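Glutathione S-transferase omega-like 2 (Saccharomyces cerevisiae, PDB 5LKB) acts as a glutathione-dependent thiol transferase and as a dehydroascorbate and dimethylarsinic acid reductase, and reacts with glutathionyl-(hydro)quinones. Local coordinates at residues A[36-41]-A[184-189]; A[57-62]-A[180-185]. All blocks are in the same frame, centred on the assembly; numbering follows the deposited sequence.

Contact 1 of 2, residues A[36-41]-A[184-189]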
ATOM      1  N   GLY A  36      -9.613  35.762  23.486  1.00 23.32           N
ATOM      2  CA  GLY A  36      -9.325  35.126  24.742  1.00 23.32           C
ATOM      3  C   GLY A  36     -10.401  34.266  25.353  1.00 26.22           C
ATOM      4  O   GLY A  36     -10.280  33.886  26.523  1.00 31.78           O
ATOM      5  N   ARG A  37     -11.468  33.960  24.632  1.00 24.38           N
ATOM      6  CA  ARG A  37     -12.604  33.261  25.219  1.00 22.49           C
ATOM      7  C   ARG A  37     -12.744  31.827  24.703  1.00 20.39           C
ATOM      8  O   ARG A  37     -13.180  30.933  25.441  1.00 20.73           O
ATOM      9  CB  ARG A  37     -13.926  34.026  24.947  1.00 22.98           C
ATOM     10  CG  ARG A  37     -15.159  33.289  25.461  1.00 20.66           C
ATOM     11  CD  ARG A  37     -16.416  34.151  25.396  1.00 21.62           C
ATOM     12  NE  ARG A  37     -17.506  33.291  25.787  1.00 20.59           N
ATOM     13  CZ  ARG A  37     -18.787  33.672  25.875  1.00 24.23           C
ATOM     14  NH1 ARG A  37     -19.133  34.910  25.536  1.00 25.52           N
ATOM     15  NH2 ARG A  37     -19.720  32.792  26.248  1.00 21.60           N
ATOM     16  N   TYR A  38     -12.484  31.614  23.406  1.00 21.15           N
ATOM     17  CA  TYR A  38     -12.675  30.299  22.788  1.00 20.48           C
ATOM     18  C   TYR A  38     -11.343  29.616  22.509  1.00 23.16           C
ATOM     19  O   TYR A  38     -10.312  30.262  22.309  1.00 21.47           O
ATOM     20  CB  TYR A  38     -13.514  30.454  21.516  1.00 18.03           C
ATOM     21  CG  TYR A  38     -14.874  31.113  21.791  1.00 16.37           C
ATOM     22  CD1 TYR A  38     -15.946  30.389  22.271  1.00 16.67           C
ATOM     23  CD2 TYR A  38     -15.042  32.444  21.551  1.00 20.52           C
ATOM     24  CE1 TYR A  38     -17.169  30.993  22.559  1.00 18.80           C
ATOM     25  CE2 TYR A  38     -16.242  33.065  21.850  1.00 18.97           C
ATOM     26  CZ  TYR A  38     -17.311  32.320  22.312  1.00 23.21           C
ATOM     27  OH  TYR A  38     -18.574  32.887  22.619  1.00 18.97           O
ATOM     28  N   TRP A  39     -11.412  28.288  22.434  1.00 21.13           N
ATOM     29  CA  TRP A  39     -10.241  27.449  22.277  1.00 18.70           C
ATOM     30  C   TRP A  39     -10.587  26.352  21.276  1.00 17.65           C
ATOM     31  O   TRP A  39     -11.733  25.931  21.149  1.00 17.81           O
ATOM     32  CB  TRP A  39      -9.849  26.767  23.594  1.00 20.51           C
ATOM     33  CG  TRP A  39      -8.355  26.607  23.728  1.00 22.27           C
ATOM     34  CD1 TRP A  39      -7.629  25.477  23.577  1.00 21.43           C
ATOM     35  CD2 TRP A  39      -7.441  27.639  24.050  1.00 20.67           C
ATOM     36  NE1 TRP A  39      -6.288  25.748  23.775  1.00 20.46           N
ATOM     37  CE2 TRP A  39      -6.165  27.081  24.085  1.00 23.41           C
ATOM     38  CE3 TRP A  39      -7.585  28.986  24.331  1.00 20.28           C
ATOM     39  CZ2 TRP A  39      -5.044  27.834  24.403  1.00 22.47           C
ATOM     40  CZ3 TRP A  39      -6.505  29.716  24.616  1.00 23.26           C
ATOM     41  CH2 TRP A  39      -5.224  29.147  24.649  1.00 27.03           C
ATOM     42  N   LEU A  40      -9.583  25.930  20.537  1.00 19.66           N
ATOM     43  CA  LEU A  40      -9.731  24.922  19.503  1.00 18.57           C
ATOM     44  C   LEU A  40      -8.822  23.767  19.888  1.00 16.42           C
ATOM     45  O   LEU A  40      -7.587  23.904  19.845  1.00 17.15           O
ATOM     46  CB  LEU A  40      -9.381  25.527  18.132  1.00 18.35           C
ATOM     47  CG  LEU A  40      -9.558  24.553  16.962  1.00 18.45           C
ATOM     48  CD1 LEU A  40     -11.099  24.201  16.847  1.00 18.72           C
ATOM     49  CD2 LEU A  40      -9.066  25.171  15.700  1.00 17.72           C
ATOM     50  N   TYR A  41      -9.412  22.609  20.238  1.00 16.60           N
ATOM     51  CA  TYR A  41      -8.666  21.398  20.578  1.00 16.99           C
ATOM     52  C   TYR A  41      -8.712  20.458  19.373  1.00 19.63           C
ATOM     53  O   TYR A  41      -9.786  20.166  18.859  1.00 17.77           O
ATOM     54  CB  TYR A  41      -9.300  20.669  21.767  1.00 19.01           C
ATOM     55  CG  TYR A  41      -9.232  21.439  23.098  1.00 18.45           C
ATOM     56  CD1 TYR A  41      -8.091  21.358  23.895  1.00 20.27           C
ATOM     57  CD2 TYR A  41     -10.281  22.240  23.533  1.00 18.87           C
ATOM     58  CE1 TYR A  41      -8.001  22.052  25.091  1.00 24.33           C
ATOM     59  CE2 TYR A  41     -10.195  22.914  24.727  1.00 24.33           C
ATOM     60  CZ  TYR A  41      -9.085  22.784  25.519  1.00 24.67           C
ATOM     61  OH  TYR A  41      -9.023  23.488  26.716  1.00 25.28           O
ATOM     62  N   SER A 184     -18.633  36.512  10.002  1.00 25.45           N
ATOM     63  CA  SER A 184     -18.203  37.809  10.490  1.00 21.08           C
ATOM     64  C   SER A 184     -17.946  37.825  11.992  1.00 22.38           C
ATOM     65  O   SER A 184     -17.492  38.867  12.505  1.00 23.30           O
ATOM     66  CB  SER A 184     -19.244  38.924  10.161  1.00 23.32           C
ATOM     67  OG  SER A 184     -20.447  38.650  10.829  1.00 26.09           O
ATOM     68  N   ALA A 185     -18.224  36.746  12.706  1.00 23.38           N
ATOM     69  CA  ALA A 185     -18.203  36.740  14.168  1.00 22.76           C
ATOM     70  C   ALA A 185     -16.968  37.373  14.789  1.00 24.69           C
ATOM     71  O   ALA A 185     -17.076  38.138  15.753  1.00 23.84           O
ATOM     72  CB  ALA A 185     -18.384  35.327  14.720  1.00 26.47           C
ATOM     73  N   PHE A 186     -15.775  37.111  14.256  1.00 21.84           N
ATOM     74  CA  PHE A 186     -14.563  37.525  14.950  1.00 20.08           C
ATOM     75  C   PHE A 186     -13.902  38.722  14.264  1.00 20.67           C
ATOM     76  O   PHE A 186     -12.737  39.053  14.531  1.00 20.26           O
ATOM     77  CB  PHE A 186     -13.610  36.314  15.123  1.00 20.32           C
ATOM     78  CG  PHE A 186     -14.094  35.315  16.160  1.00 20.02           C
ATOM     79  CD1 PHE A 186     -13.798  35.441  17.494  1.00 17.95           C
ATOM     80  CD2 PHE A 186     -14.742  34.133  15.760  1.00 20.65           C
ATOM     81  CE1 PHE A 186     -14.243  34.470  18.455  1.00 20.54           C
ATOM     82  CE2 PHE A 186     -15.176  33.229  16.659  1.00 21.72           C
ATOM     83  CZ  PHE A 186     -14.905  33.354  18.013  1.00 18.46           C
ATOM     84  N   ASP A 187     -14.650  39.409  13.383  1.00 22.78           N
ATOM     85  CA  ASP A 187     -14.059  40.409  12.502  1.00 24.65           C
ATOM     86  C   ASP A 187     -13.470  41.584  13.279  1.00 23.45           C
ATOM     87  O   ASP A 187     -12.514  42.203  12.820  1.00 26.14           O
ATOM     88  CB  ASP A 187     -15.098  40.983  11.532  1.00 26.20           C
ATOM     89  CG  ASP A 187     -15.414  40.067  10.364  1.00 32.42           C
ATOM     90  OD1 ASP A 187     -14.806  38.972  10.271  1.00 27.38           O
ATOM     91  OD2 ASP A 187     -16.276  40.447   9.534  1.00 29.26           O
ATOM     92  N   GLU A 188     -14.036  41.897  14.443  1.00 25.78           N
ATOM     93  CA  GLU A 188     -13.526  42.997  15.255  1.00 24.38           C
ATOM     94  C   GLU A 188     -12.132  42.736  15.788  1.00 27.09           C
ATOM     95  O   GLU A 188     -11.475  43.674  16.263  1.00 24.29           O
ATOM     96  CB  GLU A 188     -14.417  43.204  16.485  1.00 24.47           C
ATOM     97  CG  GLU A 188     -15.871  43.556  16.288  1.00 34.33           C
ATOM     98  CD  GLU A 188     -16.664  43.287  17.582  1.00 36.53           C
ATOM     99  OE1 GLU A 188     -16.867  42.082  17.966  1.00 30.34           O
ATOM    100  OE2 GLU A 188     -17.059  44.282  18.251  1.00 37.33           O
ATOM    101  N   PHE A 189     -11.647  41.495  15.718  1.00 24.43           N
ATOM    102  CA  PHE A 189     -10.394  41.108  16.368  1.00 24.20           C
ATOM    103  C   PHE A 189      -9.276  40.704  15.406  1.00 24.91           C
ATOM    104  O   PHE A 189      -8.196  40.280  15.862  1.00 29.63           O
ATOM    105  CB  PHE A 189     -10.676  40.017  17.382  1.00 29.62           C
ATOM    106  CG  PHE A 189     -11.866  40.316  18.294  1.00 28.08           C
ATOM    107  CD1 PHE A 189     -11.779  41.261  19.300  1.00 28.51           C
ATOM    108  CD2 PHE A 189     -13.080  39.643  18.146  1.00 28.15           C
ATOM    109  CE1 PHE A 189     -12.873  41.516  20.139  1.00 26.47           C
ATOM    110  CE2 PHE A 189     -14.163  39.885  18.991  1.00 28.96           C
ATOM    111  CZ  PHE A 189     -14.066  40.863  19.979  1.00 26.68           C
TER
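Tyr38 and Phe186 are the two side chains that meet here, joining the first strand of the thioredoxin-like domain of this glutathione transferase to the loop that follows helix 174-182. Strand 38-42 lies inside the mixed sheet, between strands 66-69 and 160-163, and Tyr38 stands at its start. The backbones stay well apart, the CA atoms of Tyr38 and Phe186 being 10.8 Å from each other, and the gap is spanned by two aromatic rings reaching from opposite sides. Their planes are nearly perpendicular, at 86°, with centroids 5.8 Å apart. Phe186 turns the far end of its ring, CE1 and CZ, to the CD2-CE2 side of the tyrosine. Relative to the phenylalanine ring, CD2 of Tyr38 lies at the edge, near the plane; Phe186 CZ comes obliquely to the tyrosine ring. Both CA-CB bonds point toward the other segment, and each ring lies anti to its own carbonyl carbon, beside the backbone N (chi1 -57° in Tyr38, -72° in Phe186).

The tyrosine is held from other directions too. CG of Arg37 sits over the centre of one ring face, and the hydroxyl is hydrogen-bonded to the carbonyl of Lys32. That OH also lies above the centre of the Arg37 guanidinium, whose NE forms a salt bridge with Asp163. Replacing Tyr38 with an alanine would probably leave the Phe186 ring edge without its mate and the Lys32 carbonyl without this hydroxyl. Phe186 also packs on Leu61 and Val64. The contact is buried and purely apolar, and its closest approach is CD2 of Tyr38 to CZ of Phe186, at 3.7 Å.

Contact 2 of 2, residues A[57-62]-A[180-185]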
ATOM      1  N   ALA A  57      -5.956  29.653  10.407  1.00 15.99           N
ATOM      2  CA  ALA A  57      -4.830  30.420   9.884  1.00 14.31           C
ATOM      3  C   ALA A  57      -5.258  31.397   8.795  1.00 19.56           C
ATOM      4  O   ALA A  57      -4.851  32.576   8.824  1.00 19.13           O
ATOM      5  CB  ALA A  57      -3.761  29.476   9.344  1.00 17.01           C
ATOM      6  N   LEU A  58      -6.032  30.943   7.818  1.00 17.30           N
ATOM      7  CA  LEU A  58      -6.381  31.739   6.646  1.00 18.54           C
ATOM      8  C   LEU A  58      -7.196  32.955   7.074  1.00 19.99           C
ATOM      9  O   LEU A  58      -7.107  34.030   6.469  1.00 22.74           O
ATOM     10  CB  LEU A  58      -7.187  30.906   5.642  1.00 17.00           C
ATOM     11  CG  LEU A  58      -6.390  29.869   4.814  1.00 17.36           C
ATOM     12  CD1 LEU A  58      -7.344  29.023   3.974  1.00 19.84           C
ATOM     13  CD2 LEU A  58      -5.410  30.491   3.889  1.00 20.40           C
ATOM     14  N   LYS A  59      -8.006  32.789   8.107  1.00 18.18           N
ATOM     15  CA  LYS A  59      -8.844  33.897   8.556  1.00 18.16           C
ATOM     16  C   LYS A  59      -8.154  34.745   9.612  1.00 21.87           C
ATOM     17  O   LYS A  59      -8.798  35.673  10.150  1.00 22.18           O
ATOM     18  CB  LYS A  59     -10.194  33.369   9.039  1.00 18.74           C
ATOM     19  CG  LYS A  59     -11.148  32.904   7.891  1.00 19.77           C
ATOM     20  CD  LYS A  59     -11.548  34.029   6.970  1.00 27.06           C
ATOM     21  CE  LYS A  59     -12.689  34.804   7.590  1.00 19.35           C
ATOM     22  NZ  LYS A  59     -12.647  36.293   7.203  1.00 29.37           N
ATOM     23  N   GLY A  60      -6.876  34.477   9.921  1.00 17.89           N
ATOM     24  CA  GLY A  60      -6.122  35.346  10.818  1.00 19.13           C
ATOM     25  C   GLY A  60      -6.524  35.311  12.268  1.00 21.34           C
ATOM     26  O   GLY A  60      -6.495  36.355  12.943  1.00 21.86           O
ATOM     27  N   LEU A  61      -6.951  34.167  12.767  1.00 17.57           N
ATOM     28  CA  LEU A  61      -7.527  33.990  14.078  1.00 17.36           C
ATOM     29  C   LEU A  61      -6.613  33.266  15.056  1.00 16.66           C
ATOM     30  O   LEU A  61      -7.062  32.857  16.132  1.00 17.45           O
ATOM     31  CB  LEU A  61      -8.892  33.276  13.974  1.00 19.67           C
ATOM     32  CG  LEU A  61      -9.928  33.961  13.131  1.00 18.92           C
ATOM     33  CD1 LEU A  61     -11.097  33.052  12.778  1.00 23.69           C
ATOM     34  CD2 LEU A  61     -10.418  35.213  13.928  1.00 21.58           C
ATOM     35  N   THR A  62      -5.328  33.139  14.765  1.00 20.23           N
ATOM     36  CA  THR A  62      -4.465  32.348  15.645  1.00 22.54           C
ATOM     37  C   THR A  62      -4.239  33.005  17.002  1.00 19.92           C
ATOM     38  O   THR A  62      -4.084  32.295  17.998  1.00 21.80           O
ATOM     39  CB  THR A  62      -3.103  32.012  15.017  1.00 22.70           C
ATOM     40  OG1 THR A  62      -2.385  33.207  14.680  1.00 23.14           O
ATOM     41  CG2 THR A  62      -3.262  31.241  13.745  1.00 19.00           C
ATOM     42  N   ILE A 180     -18.174  28.955  11.231  1.00 16.83           N
ATOM     43  CA  ILE A 180     -18.040  29.959  12.304  1.00 17.92           C
ATOM     44  C   ILE A 180     -16.792  30.803  12.091  1.00 18.09           C
ATOM     45  O   ILE A 180     -16.830  32.049  12.149  1.00 17.95           O
ATOM     46  CB  ILE A 180     -18.067  29.280  13.676  1.00 15.96           C
ATOM     47  CG1 ILE A 180     -19.392  28.571  13.931  1.00 18.40           C
ATOM     48  CG2 ILE A 180     -17.795  30.293  14.830  1.00 20.09           C
ATOM     49  CD1 ILE A 180     -19.411  27.698  15.218  1.00 20.12           C
ATOM     50  N   LEU A 181     -15.643  30.147  11.848  1.00 18.02           N
ATOM     51  CA  LEU A 181     -14.401  30.886  11.685  1.00 14.54           C
ATOM     52  C   LEU A 181     -14.475  31.796  10.509  1.00 16.61           C
ATOM     53  O   LEU A 181     -13.888  32.858  10.543  1.00 20.29           O
ATOM     54  CB  LEU A 181     -13.259  29.871  11.489  1.00 16.45           C
ATOM     55  CG  LEU A 181     -12.994  28.980  12.702  1.00 16.26           C
ATOM     56  CD1 LEU A 181     -11.976  27.928  12.362  1.00 18.65           C
ATOM     57  CD2 LEU A 181     -12.534  29.697  13.975  1.00 18.17           C
ATOM     58  N   ASN A 182     -15.131  31.389   9.421  1.00 19.54           N
ATOM     59  CA  ASN A 182     -15.182  32.209   8.234  1.00 19.70           C
ATOM     60  C   ASN A 182     -16.190  33.371   8.353  1.00 19.51           C
ATOM     61  O   ASN A 182     -16.076  34.319   7.576  1.00 22.01           O
ATOM     62  CB  ASN A 182     -15.495  31.381   6.986  1.00 22.08           C
ATOM     63  CG  ASN A 182     -15.463  32.207   5.729  1.00 19.75           C
ATOM     64  OD1 ASN A 182     -14.379  32.673   5.305  1.00 20.08           O
ATOM     65  ND2 ASN A 182     -16.620  32.371   5.089  1.00 24.76           N
ATOM     66  N   SER A 183     -17.137  33.266   9.276  1.00 17.62           N
ATOM     67  CA  SER A 183     -18.240  34.233   9.412  1.00 17.99           C
ATOM     68  C   SER A 183     -17.720  35.567   9.872  1.00 22.55           C
ATOM     69  O   SER A 183     -16.549  35.749  10.126  1.00 21.13           O
ATOM     70  CB  SER A 183     -19.247  33.774  10.440  1.00 17.91           C
ATOM     71  OG  SER A 183     -18.720  33.849  11.759  1.00 19.46           O
ATOM     72  N   SER A 184     -18.633  36.512  10.002  1.00 25.45           N
ATOM     73  CA  SER A 184     -18.203  37.809  10.490  1.00 21.08           C
ATOM     74  C   SER A 184     -17.946  37.825  11.992  1.00 22.38           C
ATOM     75  O   SER A 184     -17.492  38.867  12.505  1.00 23.30           O
ATOM     76  CB  SER A 184     -19.244  38.924  10.161  1.00 23.32           C
ATOM     77  OG  SER A 184     -20.447  38.650  10.829  1.00 26.09           O
ATOM     78  N   ALA A 185     -18.224  36.746  12.706  1.00 23.38           N
ATOM     79  CA  ALA A 185     -18.203  36.740  14.168  1.00 22.76           C
ATOM     80  C   ALA A 185     -16.968  37.373  14.789  1.00 24.69           C
ATOM     81  O   ALA A 185     -17.076  38.138  15.753  1.00 23.84           O
ATOM     82  CB  ALA A 185     -18.384  35.327  14.720  1.00 26.47           C
TER
HETATM   83  O   HOH W   1     -15.009  37.204   8.162  1.00 23.66           O
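The ends of two helices come together here, with the CA atoms of Lys59 and Asn182 6.6 Å apart, Lys59 being the first residue beyond helix 47-58 and Asn182 the last of helix 174-182. Lys59 lays its aliphatic chain across the last turn of helix 174-182. Bends at chi2 and chi3 (-63° and -82°) fold it so that CG approaches Leu181 O while CE lies 3.4 Å from Asn182 O and 3.6 Å from Asn182 OD1. Its ammonium reaches past the helix end: NZ donates to water 1 at 2.7 Å, itself within hydrogen-bonding distance of Ser183 O among several acceptors, and also to the carbonyls of His194 and Thr197. The CB of Asn182 points away from the other segment, but with CG anti to the backbone N (chi1 -176°) OD1 comes alongside CD and CE of Lys59; its polar atoms are bonded to Leu199 and Asp198.

Helix 47-58 of the thioredoxin-like domain ends in a Schellman motif, with Gly60 at positive phi as the C-prime residue, and the turn delivers Leu61 to the other helix. There CD1 of Leu61 meets CD2 of Leu181 at 3.8 Å, the two side chains crossing obliquely, and the same methyl rests 3.6 Å from Leu181 O. On the facing segment an ST turn follows the helix: Ser183 OG accepts from Ala185 N and donates to Ile180 O at 2.6 Å.

How the contacts relate
The two contacts lie 7 Å apart, centre to centre, on the same side of the chain's centre. Strand 38-42 of contact 1 leads into helix 47-58, whose end supplies the first segment of contact 2; both then close on the stretch that leaves helix 174-182, sharing Ser184 and Ala185. More than a hundred residues separate the partners in each case. They meet directly where Phe186 CB packs on Leu61 CD2 at 3.6 Å, so the apolar side chains run from Tyr38 through Phe186 and Leu61 to Leu181. Contact 2 joins the ends of helices 174-182 and 47-58, contact 1 the following loop to strand 38-42 of the thioredoxin-like domain; glutathione-binding Ser174 starts helix 174-182.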